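Local coordinates for biofilm-associated surface protein (Staphylococcus aureus, PDB 7C7U) that is anchored in the bacterial cell wall and promotes biofilm formation, probably through calcium-modulated assembly into functional amyloid, at residues Pro492-Ile498 with Val510-Val516. Residues are numbered along the deposited sequence; the frame is centred on the assembly and turned at random.
Sequences PEGTYTI and VNTFEIV
Y496 meets F513 and I515 along its whole side chain. Y496 CB lies over one face of the F513 ring, offset toward the rim, 3.6 Å from F513 CZ. With CG beside the backbone N (chi1 -73°), the tyrosine ring runs back along its own strand, and Y496 CD1 is 3.6 Å from I515 CG1. Y496 CE1 lies against I515 CG1 and CD1, Y496 CZ against I515 CD1, which sits over the ring centre in a CH-pi contact. At the tip, Y496 OH donates to P492 O (2.7 Å), which suits tyrosine: an apolar ring for the buried face and a hydroxyl for the loop before the strand. These residues belong to a beta hairpin, 494-501 with 509-516, probably of an immunoglobulin-like beta-sandwich domain; V465 of strand 462-466 and I441 of strand 437-442 add to the same apolar face. Y496 N to F513 O (2.9 Å, N-H...O 174°) is one of six backbone bonds joining the antiparallel strands. At G494 a CB would jam against the preceding carbonyl O, hence glycine. On the other, more exposed face, polar residues fit: T495 OG1 donates to the syn lone pair of E514 OE2 at 2.6 Å, the glutamate chain bending at chi2 (-71°) to bring its carboxylate across.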
loop_
_atom_site.group_PDB
_atom_site.type_symbol
_atom_site.label_atom_id
_atom_site.label_comp_id
_atom_site.label_asym_id
_atom_site.label_seq_id
_atom_site.Cartn_x
_atom_site.Cartn_y
_atom_site.Cartn_z
ATOM N N PRO A 492 38.271 -14.326 -25.107
ATOM C CA PRO A 492 39.540 -14.137 -24.384
ATOM C C PRO A 492 39.378 -14.302 -22.878
ATOM O O PRO A 492 38.338 -13.974 -22.297
ATOM C CB PRO A 492 39.949 -12.703 -24.748
ATOM C CG PRO A 492 39.232 -12.415 -26.052
ATOM C CD PRO A 492 37.942 -13.182 -25.978
ATOM N N GLU A 493 40.428 -14.806 -22.237
ATOM C CA GLU A 493 40.390 -14.927 -20.787
ATOM C C GLU A 493 40.258 -13.545 -20.160
ATOM O O GLU A 493 40.688 -12.533 -20.730
ATOM C CB GLU A 493 41.651 -15.621 -20.240
ATOM C CG GLU A 493 42.718 -14.641 -19.785
ATOM C CD GLU A 493 44.028 -15.299 -19.342
ATOM O OE1 GLU A 493 44.009 -16.454 -18.845
ATOM O OE2 GLU A 493 45.084 -14.643 -19.500
ATOM N N GLY A 494 39.662 -13.503 -18.982
ATOM C CA GLY A 494 39.588 -12.260 -18.237
ATOM C C GLY A 494 38.342 -12.203 -17.376
ATOM O O GLY A 494 37.576 -13.160 -17.269
ATOM N N THR A 495 38.168 -11.044 -16.745
ATOM C CA THR A 495 37.007 -10.786 -15.901
ATOM C C THR A 495 35.899 -10.189 -16.752
ATOM O O THR A 495 36.108 -9.182 -17.435
ATOM C CB THR A 495 37.362 -9.835 -14.752
ATOM O OG1 THR A 495 38.371 -10.428 -13.932
ATOM C CG2 THR A 495 36.137 -9.537 -13.897
ATOM N N TYR A 496 34.726 -10.816 -16.704
ATOM C CA TYR A 496 33.549 -10.397 -17.446
ATOM C C TYR A 496 32.431 -10.011 -16.483
ATOM O O TYR A 496 32.398 -10.457 -15.333
ATOM C CB TYR A 496 33.069 -11.519 -18.379
ATOM C CG TYR A 496 33.957 -11.723 -19.573
ATOM C CD1 TYR A 496 35.249 -12.242 -19.429
ATOM C CD2 TYR A 496 33.519 -11.388 -20.845
ATOM C CE1 TYR A 496 36.090 -12.427 -20.551
ATOM C CE2 TYR A 496 34.333 -11.564 -21.963
ATOM C CZ TYR A 496 35.621 -12.080 -21.801
ATOM O OH TYR A 496 36.418 -12.245 -22.908
ATOM N N THR A 497 31.519 -9.167 -16.966
ATOM C CA THR A 497 30.322 -8.781 -16.226
ATOM C C THR A 497 29.119 -9.531 -16.780
ATOM O O THR A 497 28.939 -9.600 -18.001
ATOM C CB THR A 497 30.061 -7.275 -16.325
ATOM O OG1 THR A 497 31.209 -6.556 -15.876
ATOM C CG2 THR A 497 28.829 -6.872 -15.504
ATOM N N ILE A 498 28.303 -10.088 -15.884
ATOM C CA ILE A 498 26.974 -10.573 -16.235
ATOM C C ILE A 498 25.994 -9.523 -15.726
ATOM O O ILE A 498 25.899 -9.284 -14.513
ATOM C CB ILE A 498 26.679 -11.972 -15.665
ATOM C CG1 ILE A 498 25.221 -12.369 -15.950
ATOM C CG2 ILE A 498 27.041 -12.109 -14.189
ATOM C CD1 ILE A 498 24.911 -12.485 -17.456
ATOM N N VAL A 510 24.347 -6.387 -11.515
ATOM C CA VAL A 510 25.614 -6.858 -12.069
ATOM C C VAL A 510 26.310 -7.805 -11.097
ATOM O O VAL A 510 26.157 -7.722 -9.874
ATOM C CB VAL A 510 26.574 -5.693 -12.424
ATOM C CG1 VAL A 510 26.042 -4.870 -13.588
ATOM C CG2 VAL A 510 26.835 -4.817 -11.198
ATOM N N ASN A 511 27.097 -8.712 -11.673
ATOM C CA ASN A 511 28.102 -9.490 -10.964
ATOM C C ASN A 511 29.225 -9.742 -11.965
ATOM O O ASN A 511 29.068 -9.489 -13.164
ATOM C CB ASN A 511 27.507 -10.795 -10.408
ATOM C CG ASN A 511 28.342 -11.407 -9.293
ATOM O OD1 ASN A 511 29.328 -10.832 -8.845
ATOM N ND2 ASN A 511 27.948 -12.594 -8.850
ATOM N N THR A 512 30.366 -10.228 -11.475
ATOM C CA THR A 512 31.477 -10.596 -12.347
ATOM C C THR A 512 31.759 -12.090 -12.275
ATOM O O THR A 512 31.511 -12.744 -11.260
ATOM C CB THR A 512 32.757 -9.828 -12.013
ATOM O OG1 THR A 512 33.071 -10.000 -10.626
ATOM C CG2 THR A 512 32.590 -8.344 -12.337
ATOM N N PHE A 513 32.271 -12.626 -13.381
ATOM C CA PHE A 513 32.712 -14.006 -13.448
ATOM C C PHE A 513 33.973 -14.043 -14.295
ATOM O O PHE A 513 34.349 -13.051 -14.927
ATOM C CB PHE A 513 31.629 -14.939 -14.018
ATOM C CG PHE A 513 31.312 -14.704 -15.476
ATOM C CD1 PHE A 513 30.411 -13.717 -15.861
ATOM C CD2 PHE A 513 31.909 -15.482 -16.462
ATOM C CE1 PHE A 513 30.110 -13.510 -17.209
ATOM C CE2 PHE A 513 31.615 -15.285 -17.793
ATOM C CZ PHE A 513 30.720 -14.294 -18.175
ATOM N N GLU A 514 34.634 -15.195 -14.305
ATOM C CA GLU A 514 35.893 -15.349 -15.017
ATOM C C GLU A 514 35.755 -16.277 -16.222
ATOM O O GLU A 514 35.096 -17.321 -16.154
ATOM C CB GLU A 514 36.978 -15.881 -14.075
ATOM C CG GLU A 514 37.230 -14.955 -12.890
ATOM C CD GLU A 514 37.942 -13.674 -13.302
ATOM O OE1 GLU A 514 38.862 -13.741 -14.157
ATOM O OE2 GLU A 514 37.579 -12.603 -12.775
ATOM N N ILE A 515 36.365 -15.869 -17.330
ATOM C CA ILE A 515 36.682 -16.765 -18.433
ATOM C C ILE A 515 38.166 -17.090 -18.288
ATOM O O ILE A 515 39.013 -16.188 -18.320
ATOM C CB ILE A 515 36.331 -16.139 -19.790
ATOM C CG1 ILE A 515 34.834 -15.792 -19.800
ATOM C CG2 ILE A 515 36.649 -17.093 -20.968
ATOM C CD1 ILE A 515 34.243 -15.558 -21.185
ATOM N N VAL A 516 38.470 -18.359 -18.048
ATOM C CA VAL A 516 39.807 -18.772 -17.659
ATOM C C VAL A 516 40.449 -19.541 -18.811
ATOM O O VAL A 516 39.784 -19.963 -19.757
ATOM C CB VAL A 516 39.788 -19.616 -16.367
ATOM C CG1 VAL A 516 39.075 -18.841 -15.234
ATOM C CG2 VAL A 516 39.113 -20.964 -16.610
#